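Local coordinates for protein putative tryptophan halogenase (Xanthomonas campestris pv. campestris, PDB 6Y1W) that belongs to the flavin-dependent tryptophan halogenase family and probably uses FAD to halogenate an organic substrate, although this structure is cofactor-free, at residues G119-W124 with G430-Q435; V252-V257 with H281-G286; F426-R431 with V455-H460. One frame throughout, in Å; residues are numbered along the deposited sequence. Where two conformers were deposited one is given.

In the fold
Interactions 1 and 3 form one continuous region, their centres about 9 Å apart, and share G430 and R431 at the exit of helix 417-429. Interaction 1 joins that exit to the N-terminal turn of helix 120-129, while interaction 3 lays the loop 455-460 along the last turn of helix 417-429; H122 of interaction 1 also touches that loop, and both contacts border the second subunit. Interaction 2 pairs two sheet strands, its centre about 37 Å from that of interaction 1 and 40 Å from that of interaction 3. R282 lines a butanediol pocket; its side chain is about 12 Å from that of T26 in the predicted FAD site, whereas interactions 1 and 3 are remote from annotated sites.

Interaction 1 of 3, residues G119-W124 with G430-Q435; sequences GFQHFW and GRVFHQ. With MES (2-(N-morpholino)-ethanesulfonic acid), chain G.
Q121 and H122, in the first turn of helix 120-129, face the carbonyl of G430 and the backbone that follows it, and the sulfonate of a bound MES fills the angle between the two segments. Just ahead of the helix, G119 directs its backbone N at the sulfonate, with a nearly straight bond to O1S (3.0 Å, 170°) and a weak one to O3S. Q121 comes next. Its chain leaves the backbone with CG between N and the carbonyl carbon (chi1 77°) and folds again at chi2, which carries the amide across to the second segment. There NE2 donates to G430 O at 2.9 Å, almost in line with the carbonyl and within the amide plane; the same nitrogen gives a hydrogen bond to MES O3S at 3.1 Å, so two acceptors fix the rotation of the amide. H122 contributes NE2, 3.1 Å from MES O2S in a straight bond (172°), while its CE1 lies 3.3 Å from G430 O. R431 CG rests at the edge of the imidazole, whereas the guanidinium of R431 leads away to a salt bridge with D373 of the second subunit. MES O2S also receives V432 N, at 3.2 Å. All three sulfonate oxygens are therefore gripped by N-H groups, drawn from both segments, one of them the start of a helix. MES probably comes from the crystallisation liquor, but such a cluster of donors, in which H122 presents the proton on NE2, is well suited to an anion.

Interaction 2 of 3, residues V252-V257 with H281-G286; sequences VQTESV and HRVGNG. With BUD ((2S,3S)-butane-2,3-diol), chain L.
V252 O is gripped twice by N285, whose backbone N (2.9 Å) and side-chain ND2 (3.1 Å) approach the oxygen from opposite faces of its carbonyl plane. These residues belong to the antiparallel pairing of strands 248-254 and 283-289, neighbours within a mixed beta-sheet. V252 with N285 and T254 with V283 are hydrogen-bonded pairs, and Q253 with G284 between them is a non-hydrogen-bonded pair. V252 N returns a bond to N285 O, and T254 and V283 exchange N-H and carbonyl groups in both directions.

On the face bearing V252, T254, V283 and N285, the asparagine amide ties two residues of the other strand together. Besides V252 O, its ND2 reaches T254 OG1 at 2.9 Å, and both acceptors lie close to the amide plane, which fixes the rotation of that group. V283 CB packs 3.6 Å from the same OG1, which also has a weak hydrogen bond to Q308 O.

On the other face Q253 meets R282, whose side chain reaches across to it. Q253 bends at chi2 (-60°), bringing its amide back over G284, where OE1 comes within 3.3 Å of the glycine CA. R282 runs extended from CG to NE and meets OE1 edge-on: NE donates at 2.7 Å and 168°, NH2 adds a weak second bond, and the two flat groups stand 71° apart. NH2 has a salt bridge to D166 as well.

Next to R282 and E255, a water accepts from S256 N and donates to H281 O. The pocket of a bound (2S,3S)-butane-2,3-diol includes R282 and T313, the latter hydrogen-bonded through OG1 to Q253 N; BUD C4 lies over one face of the R282 guanidinium, with BUD O2 3.7 Å from NH1.

Interaction 3 of 3, residues F426-R431 with V455-H460; sequences FRQSGR and VPRHHH
R427 and R457, the two residues with the most surface buried by the contact, meet first through their backbones: R457 N donates to R427 O at 2.8 Å. In the conformer described their guanidinium groups, planes 42° apart, overlap too closely for two like charges; this overlap is doubtful. R427 leaves the helix with chi1 at 166°, bends at chi2 and points NH1 in plane at V455 O. R457 lies alongside Q428, its NE and NH2 edge turned onto OE1. The bonds R427 NH1 to V455 O and R457 to Q428 OE1 are very short, and R427 and Q428 each have a second conformer, so these lengths are doubtful. Q428 NE2 also bonds D370 of the second subunit. The loop 455-460 runs along the C-terminal turn of helix 417-429; G430, first to break helical geometry, has positive phi (72°), its N still bonded to F426 O. P456 wedges beneath this turn, its CG over the F426 ring (CH-pi, 3.9 Å from the centroid) and its CB 3.8 Å from G430 CA. H460 CD2 lies 3.6 Å from R431 NH2, at the edge of a guanidinium held by D373 of the second subunit, where L362 O accepts from H460 NE2.

Interaction 1 of 3, residues G119-W124 with G430-Q435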
loop_
_atom_site.group_PDB
_atom_site.type_symbol
_atom_site.label_atom_id
_atom_site.label_comp_id
_atom_site.label_asym_id
_atom_site.label_seq_id
_atom_site.Cartn_x
_atom_site.Cartn_y
_atom_site.Cartn_z
ATOM N N GLY A 119 12.078 3.910 -12.133
ATOM C CA GLY A 119 12.707 2.676 -11.702
ATOM C C GLY A 119 13.901 2.323 -12.576
ATOM O O GLY A 119 14.058 2.813 -13.699
ATOM N N PHE A 120 14.745 1.423 -12.035
ATOM C CA PHE A 120 15.996 1.045 -12.711
ATOM C C PHE A 120 15.782 0.618 -14.158
ATOM O O PHE A 120 16.645 0.841 -15.020
ATOM C CB PHE A 120 16.665 -0.123 -11.961
ATOM C CG PHE A 120 17.876 -0.682 -12.704
ATOM C CD1 PHE A 120 19.002 0.102 -12.803
ATOM C CD2 PHE A 120 17.866 -1.974 -13.240
ATOM C CE1 PHE A 120 20.155 -0.384 -13.470
ATOM C CE2 PHE A 120 19.001 -2.465 -13.931
ATOM C CZ PHE A 120 20.144 -1.638 -14.049
ATOM N N GLN A 121 14.670 -0.057 -14.441
ATOM C CA GLN A 121 14.472 -0.613 -15.770
ATOM C C GLN A 121 14.476 0.456 -16.849
ATOM O O GLN A 121 14.770 0.131 -18.003
ATOM C CB GLN A 121 13.196 -1.455 -15.843
ATOM C CG GLN A 121 11.874 -0.680 -15.928
ATOM C CD GLN A 121 11.353 -0.199 -14.578
ATOM O OE1 GLN A 121 12.090 -0.116 -13.589
ATOM N NE2 GLN A 121 10.076 0.234 -14.565
ATOM N N HIS A 122 14.132 1.713 -16.513
ATOM C CA HIS A 122 14.171 2.774 -17.526
ATOM C C HIS A 122 15.595 3.084 -17.939
ATOM O O HIS A 122 15.866 3.254 -19.135
ATOM C CB HIS A 122 13.451 4.023 -17.007
ATOM C CG HIS A 122 11.997 3.776 -16.798
ATOM N ND1 HIS A 122 11.116 3.696 -17.855
ATOM C CD2 HIS A 122 11.288 3.467 -15.685
ATOM C CE1 HIS A 122 9.915 3.396 -17.400
ATOM N NE2 HIS A 122 9.992 3.250 -16.084
ATOM N N PHE A 123 16.528 3.095 -16.979
ATOM C CA PHE A 123 17.940 3.262 -17.315
ATOM C C PHE A 123 18.452 2.050 -18.067
ATOM O O PHE A 123 19.207 2.190 -19.040
ATOM C CB PHE A 123 18.749 3.522 -16.046
ATOM C CG PHE A 123 18.280 4.747 -15.328
ATOM C CD1 PHE A 123 18.730 5.999 -15.708
ATOM C CD2 PHE A 123 17.299 4.650 -14.342
ATOM C CE1 PHE A 123 18.252 7.150 -15.094
ATOM C CE2 PHE A 123 16.817 5.782 -13.713
ATOM C CZ PHE A 123 17.280 7.039 -14.082
ATOM N N TRP A 124 18.019 0.853 -17.666
ATOM C CA TRP A 124 18.460 -0.340 -18.391
ATOM C C TRP A 124 17.951 -0.338 -19.829
ATOM O O TRP A 124 18.699 -0.687 -20.749
ATOM C CB TRP A 124 18.015 -1.600 -17.653
ATOM C CG TRP A 124 18.518 -2.838 -18.301
ATOM C CD1 TRP A 124 19.709 -3.464 -18.043
ATOM C CD2 TRP A 124 17.869 -3.617 -19.314
ATOM N NE1 TRP A 124 19.835 -4.586 -18.834
ATOM C CE2 TRP A 124 18.737 -4.688 -19.641
ATOM C CE3 TRP A 124 16.661 -3.504 -19.999
ATOM C CZ2 TRP A 124 18.414 -5.658 -20.600
ATOM C CZ3 TRP A 124 16.351 -4.456 -20.953
ATOM C CH2 TRP A 124 17.227 -5.514 -21.255
ATOM N N GLY A 430 7.242 1.048 -20.363
ATOM C CA GLY A 430 8.157 0.406 -19.425
ATOM C C GLY A 430 7.803 0.577 -17.967
ATOM O O GLY A 430 8.637 0.325 -17.095
ATOM N N ARG A 431 6.576 0.971 -17.677
ATOM C CA ARG A 431 6.169 1.322 -16.320
ATOM C C ARG A 431 5.445 0.187 -15.617
ATOM O O ARG A 431 4.730 -0.606 -16.245
ATOM C CB ARG A 431 5.293 2.578 -16.344
ATOM C CG ARG A 431 6.111 3.752 -16.905
ATOM C CD ARG A 431 5.460 5.116 -16.613
ATOM N NE ARG A 431 5.292 5.899 -17.839
ATOM C CZ ARG A 431 6.139 6.824 -18.292
ATOM N NH1 ARG A 431 5.849 7.455 -19.420
ATOM N NH2 ARG A 431 7.252 7.148 -17.616
ATOM N N VAL A 432 5.675 0.110 -14.295
ATOM C CA VAL A 432 5.021 -0.832 -13.394
ATOM C C VAL A 432 4.701 -0.055 -12.123
ATOM O O VAL A 432 5.372 0.919 -11.781
ATOM C CB VAL A 432 5.909 -2.070 -13.062
ATOM C CG1 VAL A 432 6.254 -2.843 -14.366
ATOM C CG2 VAL A 432 7.224 -1.651 -12.391
ATOM N N PHE A 433 3.690 -0.506 -11.394
ATOM C CA PHE A 433 3.379 0.089 -10.102
ATOM C C PHE A 433 3.025 -1.023 -9.133
ATOM O O PHE A 433 2.722 -2.158 -9.531
ATOM C CB PHE A 433 2.237 1.093 -10.208
ATOM C CG PHE A 433 0.931 0.483 -10.620
ATOM C CD1 PHE A 433 0.599 0.352 -11.962
ATOM C CD2 PHE A 433 0.022 0.041 -9.653
ATOM C CE1 PHE A 433 -0.609 -0.185 -12.347
ATOM C CE2 PHE A 433 -1.173 -0.508 -10.016
ATOM C CZ PHE A 433 -1.501 -0.632 -11.366
ATOM N N HIS A 434 3.107 -0.711 -7.850
ATOM C CA HIS A 434 2.710 -1.647 -6.820
ATOM C C HIS A 434 1.634 -0.947 -6.023
ATOM O O HIS A 434 1.782 0.231 -5.697
ATOM C CB HIS A 434 3.871 -2.048 -5.901
ATOM C CG HIS A 434 3.425 -2.775 -4.667
ATOM N ND1 HIS A 434 3.080 -2.122 -3.501
ATOM C CD2 HIS A 434 3.246 -4.095 -4.423
ATOM C CE1 HIS A 434 2.710 -3.010 -2.594
ATOM N NE2 HIS A 434 2.795 -4.215 -3.131
ATOM N N GLN A 435 0.536 -1.638 -5.775
ATOM C CA GLN A 435 -0.582 -1.041 -5.049
ATOM C C GLN A 435 -0.861 -1.819 -3.770
ATOM O O GLN A 435 -0.828 -3.047 -3.771
ATOM C CB GLN A 435 -1.835 -0.977 -5.913
ATOM C CG GLN A 435 -3.068 -0.506 -5.148
ATOM C CD GLN A 435 -3.681 0.751 -5.742
ATOM O OE1 GLN A 435 -3.933 0.828 -6.945
ATOM N NE2 GLN A 435 -3.900 1.753 -4.899
HETATM O O1 MES G . 10.856 4.944 -8.734
HETATM C C2 MES G . 10.350 3.740 -8.138
HETATM C C3 MES G . 8.825 3.638 -8.188
HETATM N N4 MES G . 8.464 3.985 -9.561
HETATM C C5 MES G . 8.890 5.256 -10.145
HETATM C C6 MES G . 9.845 5.881 -9.137
HETATM C C7 MES G . 7.762 2.985 -10.368
HETATM C C8 MES G . 7.391 3.605 -11.715
HETATM S S MES G . 8.530 3.066 -12.832
HETATM O O1S MES G . 9.333 4.211 -13.275
HETATM O O2S MES G . 7.802 2.463 -13.964
HETATM O O3S MES G . 9.411 2.073 -12.162
#

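Interaction 2 of 3, residues V252-V257 with H281-G286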
loop_
_atom_site.group_PDB
_atom_site.type_symbol
_atom_site.label_atom_id
_atom_site.label_comp_id
_atom_site.label_asym_id
_atom_site.label_seq_id
_atom_site.Cartn_x
_atom_site.Cartn_y
_atom_site.Cartn_z
ATOM N N VAL A 252 6.264 -36.665 -7.856
ATOM C CA VAL A 252 7.167 -37.782 -7.532
ATOM C C VAL A 252 8.452 -37.216 -6.943
ATOM O O VAL A 252 8.972 -36.200 -7.416
ATOM C CB VAL A 252 7.471 -38.640 -8.781
ATOM C CG1 VAL A 252 8.280 -37.827 -9.827
ATOM C CG2 VAL A 252 8.238 -39.938 -8.380
ATOM N N GLN A 253 9.002 -37.921 -5.948
ATOM C CA GLN A 253 10.277 -37.542 -5.368
ATOM C C GLN A 253 11.396 -38.341 -6.025
ATOM O O GLN A 253 11.214 -39.490 -6.429
ATOM C CB GLN A 253 10.266 -37.755 -3.836
ATOM C CG GLN A 253 9.090 -37.080 -3.108
ATOM C CD GLN A 253 9.028 -35.519 -3.285
ATOM O OE1 GLN A 253 9.854 -34.787 -2.735
ATOM N NE2 GLN A 253 8.032 -35.028 -4.041
ATOM N N THR A 254 12.555 -37.717 -6.152
ATOM C CA THR A 254 13.705 -38.421 -6.713
ATOM C C THR A 254 14.898 -38.223 -5.800
ATOM O O THR A 254 14.966 -37.272 -5.023
ATOM C CB THR A 254 14.075 -37.940 -8.131
ATOM O OG1 THR A 254 14.198 -36.496 -8.147
ATOM C CG2 THR A 254 13.031 -38.398 -9.160
ATOM N N GLU A 255 15.890 -39.113 -5.924
ATOM C CA GLU A 255 17.097 -38.858 -5.155
ATOM C C GLU A 255 17.851 -37.639 -5.705
ATOM O O GLU A 255 17.754 -37.278 -6.889
ATOM C CB GLU A 255 18.012 -40.101 -5.141
ATOM C CG GLU A 255 18.546 -40.425 -6.449
ATOM C CD GLU A 255 19.086 -41.873 -6.543
ATOM O OE1 GLU A 255 19.396 -42.533 -5.506
ATOM O OE2 GLU A 255 19.196 -42.330 -7.688
ATOM N N SER A 256 18.604 -36.998 -4.822
ATOM C CA SER A 256 19.496 -35.929 -5.240
ATOM C C SER A 256 20.612 -36.487 -6.121
ATOM O O SER A 256 21.118 -37.592 -5.885
ATOM C CB SER A 256 20.102 -35.255 -4.014
ATOM O OG SER A 256 19.081 -34.923 -3.077
ATOM N N VAL A 257 20.999 -35.716 -7.132
ATOM C CA VAL A 257 22.099 -36.094 -8.013
ATOM C C VAL A 257 23.252 -35.114 -7.926
ATOM O O VAL A 257 24.191 -35.191 -8.724
ATOM C CB VAL A 257 21.635 -36.244 -9.470
ATOM C CG1 VAL A 257 20.615 -37.354 -9.576
ATOM C CG2 VAL A 257 21.099 -34.934 -10.029
ATOM N N HIS A 281 18.033 -33.769 1.166
ATOM C CA HIS A 281 18.462 -35.124 0.824
ATOM C C HIS A 281 17.596 -35.776 -0.218
ATOM O O HIS A 281 17.643 -37.009 -0.348
ATOM C CB HIS A 281 18.509 -36.022 2.069
ATOM C CG HIS A 281 19.447 -35.493 3.106
ATOM N ND1 HIS A 281 20.826 -35.611 3.004
ATOM C CD2 HIS A 281 19.205 -34.840 4.260
ATOM C CE1 HIS A 281 21.386 -35.027 4.052
ATOM N NE2 HIS A 281 20.424 -34.572 4.838
ATOM N N ARG A 282 16.751 -35.008 -0.910
ATOM C CA ARG A 282 15.965 -35.523 -2.024
ATOM C C ARG A 282 15.484 -34.325 -2.837
ATOM O O ARG A 282 15.730 -33.166 -2.479
ATOM C CB ARG A 282 14.798 -36.382 -1.528
ATOM C CG ARG A 282 13.666 -35.554 -0.961
ATOM C CD ARG A 282 12.442 -36.444 -0.625
ATOM N NE ARG A 282 11.203 -35.670 -0.557
ATOM C CZ ARG A 282 10.681 -35.221 0.587
ATOM N NH1 ARG A 282 11.296 -35.479 1.732
ATOM N NH2 ARG A 282 9.540 -34.521 0.580
ATOM N N VAL A 283 14.773 -34.619 -3.925
ATOM C CA VAL A 283 14.258 -33.589 -4.821
ATOM C C VAL A 283 12.779 -33.846 -5.077
ATOM O O VAL A 283 12.379 -34.991 -5.318
ATOM C CB VAL A 283 15.070 -33.610 -6.129
ATOM C CG1 VAL A 283 14.432 -32.701 -7.191
ATOM C CG2 VAL A 283 16.520 -33.185 -5.833
ATOM N N GLY A 284 11.954 -32.792 -4.986
ATOM C CA GLY A 284 10.552 -32.904 -5.342
ATOM C C GLY A 284 10.332 -32.533 -6.803
ATOM O O GLY A 284 10.948 -31.616 -7.314
ATOM N N ASN A 285 9.461 -33.304 -7.477
ATOM C CA ASN A 285 9.165 -33.083 -8.889
ATOM C C ASN A 285 7.667 -33.177 -9.102
ATOM O O ASN A 285 6.972 -33.901 -8.391
ATOM C CB ASN A 285 9.811 -34.151 -9.808
ATOM C CG ASN A 285 11.296 -34.322 -9.557
ATOM O OD1 ASN A 285 12.127 -33.735 -10.252
ATOM N ND2 ASN A 285 11.646 -35.198 -8.589
ATOM N N GLY A 286 7.178 -32.505 -10.126
ATOM C CA GLY A 286 5.780 -32.721 -10.506
ATOM C C GLY A 286 5.521 -32.111 -11.862
ATOM O O GLY A 286 6.300 -31.289 -12.340
HETATM C C1 BUD L . 7.743 -40.497 1.670
HETATM O O1 BUD L . 9.092 -40.202 3.636
HETATM C C2 BUD L . 9.153 -40.388 2.235
HETATM O O2 BUD L . 11.203 -39.212 2.041
HETATM C C3 BUD L . 9.871 -39.196 1.622
HETATM C C4 BUD L . 9.881 -39.357 0.107
HETATM O O HOH W 1 18.919 -38.344 -2.360
#

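Interaction 3 of 3, residues F426-R431 with V455-H460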
loop_
_atom_site.group_PDB
_atom_site.type_symbol
_atom_site.label_atom_id
_atom_site.label_comp_id
_atom_site.label_asym_id
_atom_site.label_seq_id
_atom_site.Cartn_x
_atom_site.Cartn_y
_atom_site.Cartn_z
ATOM N N PHE A 426 3.326 -1.543 -19.313
ATOM C CA PHE A 426 4.716 -1.919 -19.509
ATOM C C PHE A 426 5.077 -1.888 -21.003
ATOM O O PHE A 426 6.143 -1.407 -21.367
ATOM C CB PHE A 426 4.980 -3.307 -18.910
ATOM C CG PHE A 426 6.439 -3.635 -18.796
ATOM C CD1 PHE A 426 7.255 -2.931 -17.920
ATOM C CD2 PHE A 426 7.014 -4.572 -19.646
ATOM C CE1 PHE A 426 8.650 -3.211 -17.833
ATOM C CE2 PHE A 426 8.392 -4.863 -19.572
ATOM C CZ PHE A 426 9.206 -4.173 -18.649
ATOM N N ARG A 427 4.208 -2.427 -21.857
ATOM C CA ARG A 427 4.500 -2.445 -23.288
ATOM C C ARG A 427 4.651 -1.031 -23.851
ATOM O O ARG A 427 5.488 -0.788 -24.732
ATOM C CB ARG A 427 3.410 -3.222 -24.030
ATOM C CG ARG A 427 3.425 -3.039 -25.544
ATOM C CD ARG A 427 4.655 -3.668 -26.160
ATOM N NE ARG A 427 4.469 -3.930 -27.585
ATOM C CZ ARG A 427 5.450 -3.994 -28.482
ATOM N NH1 ARG A 427 6.717 -3.822 -28.126
ATOM N NH2 ARG A 427 5.157 -4.243 -29.753
ATOM N N GLN A 428 3.874 -0.066 -23.350
ATOM C CA GLN A 428 3.939 1.251 -23.977
ATOM C C GLN A 428 5.098 2.080 -23.440
ATOM O O GLN A 428 5.792 2.740 -24.218
ATOM C CB GLN A 428 2.615 1.984 -23.790
ATOM C CG GLN A 428 1.485 1.342 -24.572
ATOM C CD GLN A 428 1.818 1.151 -26.037
ATOM O OE1 GLN A 428 1.908 0.033 -26.521
ATOM N NE2 GLN A 428 1.977 2.246 -26.750
ATOM N N SER A 429 5.330 2.062 -22.114
ATOM C CA SER A 429 6.230 2.999 -21.468
ATOM C C SER A 429 7.208 2.374 -20.485
ATOM O O SER A 429 7.924 3.112 -19.812
ATOM C CB SER A 429 5.415 4.071 -20.721
ATOM O OG SER A 429 4.472 3.456 -19.856
ATOM N N GLY A 430 7.242 1.048 -20.363
ATOM C CA GLY A 430 8.157 0.406 -19.425
ATOM C C GLY A 430 7.803 0.577 -17.967
ATOM O O GLY A 430 8.637 0.325 -17.095
ATOM N N ARG A 431 6.576 0.971 -17.677
ATOM C CA ARG A 431 6.169 1.322 -16.320
ATOM C C ARG A 431 5.445 0.187 -15.617
ATOM O O ARG A 431 4.730 -0.606 -16.245
ATOM C CB ARG A 431 5.293 2.578 -16.344
ATOM C CG ARG A 431 6.111 3.752 -16.905
ATOM C CD ARG A 431 5.460 5.116 -16.613
ATOM N NE ARG A 431 5.292 5.899 -17.839
ATOM C CZ ARG A 431 6.139 6.824 -18.292
ATOM N NH1 ARG A 431 5.849 7.455 -19.420
ATOM N NH2 ARG A 431 7.252 7.148 -17.616
ATOM N N VAL A 455 8.150 -6.099 -24.790
ATOM C CA VAL A 455 9.247 -5.191 -25.100
ATOM C C VAL A 455 8.738 -3.757 -25.007
ATOM O O VAL A 455 7.958 -3.332 -25.866
ATOM C CB VAL A 455 9.814 -5.456 -26.502
ATOM C CG1 VAL A 455 11.040 -4.592 -26.714
ATOM C CG2 VAL A 455 10.124 -6.939 -26.674
ATOM N N PRO A 456 9.182 -2.971 -24.030
ATOM C CA PRO A 456 8.711 -1.582 -23.921
ATOM C C PRO A 456 9.036 -0.779 -25.170
ATOM O O PRO A 456 10.149 -0.849 -25.707
ATOM C CB PRO A 456 9.461 -1.048 -22.708
ATOM C CG PRO A 456 9.641 -2.322 -21.846
ATOM C CD PRO A 456 9.948 -3.388 -22.841
ATOM N N ARG A 457 8.042 -0.035 -25.642
ATOM C CA ARG A 457 8.231 0.830 -26.808
ATOM C C ARG A 457 8.937 2.131 -26.463
ATOM O O ARG A 457 9.562 2.732 -27.339
ATOM C CB ARG A 457 6.889 1.150 -27.464
ATOM C CG ARG A 457 6.132 -0.056 -27.984
ATOM C CD ARG A 457 4.935 0.389 -28.793
ATOM N NE ARG A 457 3.701 -0.229 -28.334
ATOM C CZ ARG A 457 3.141 -1.282 -28.920
ATOM N NH1 ARG A 457 3.711 -1.825 -29.990
ATOM N NH2 ARG A 457 2.014 -1.788 -28.435
ATOM N N HIS A 458 8.859 2.555 -25.205
ATOM C CA HIS A 458 9.456 3.781 -24.715
ATOM C C HIS A 458 9.947 3.532 -23.308
ATOM O O HIS A 458 9.628 2.513 -22.700
ATOM C CB HIS A 458 8.434 4.930 -24.720
ATOM C CG HIS A 458 7.934 5.254 -26.088
ATOM N ND1 HIS A 458 8.636 6.063 -26.960
ATOM C CD2 HIS A 458 6.839 4.825 -26.763
ATOM C CE1 HIS A 458 7.975 6.140 -28.105
ATOM N NE2 HIS A 458 6.881 5.406 -28.008
ATOM N N HIS A 459 10.808 4.416 -22.842
ATOM C CA HIS A 459 11.233 4.437 -21.448
ATOM C C HIS A 459 11.118 5.856 -20.910
ATOM O O HIS A 459 10.879 6.815 -21.657
ATOM C CB HIS A 459 12.669 3.934 -21.302
ATOM C CG HIS A 459 13.663 4.762 -22.051
ATOM N ND1 HIS A 459 14.207 4.368 -23.255
ATOM C CD2 HIS A 459 14.220 5.961 -21.759
ATOM C CE1 HIS A 459 15.042 5.297 -23.680
ATOM N NE2 HIS A 459 15.061 6.277 -22.801
ATOM N N HIS A 460 11.323 5.985 -19.598
ATOM C CA HIS A 460 11.198 7.287 -18.955
ATOM C C HIS A 460 12.243 8.238 -19.532
ATOM O O HIS A 460 13.431 7.894 -19.596
ATOM C CB HIS A 460 11.377 7.139 -17.442
ATOM C CG HIS A 460 10.919 8.323 -16.652
ATOM N ND1 HIS A 460 11.472 9.570 -16.804
ATOM C CD2 HIS A 460 9.977 8.442 -15.678
ATOM C CE1 HIS A 460 10.900 10.418 -15.964
ATOM N NE2 HIS A 460 9.989 9.757 -15.270
#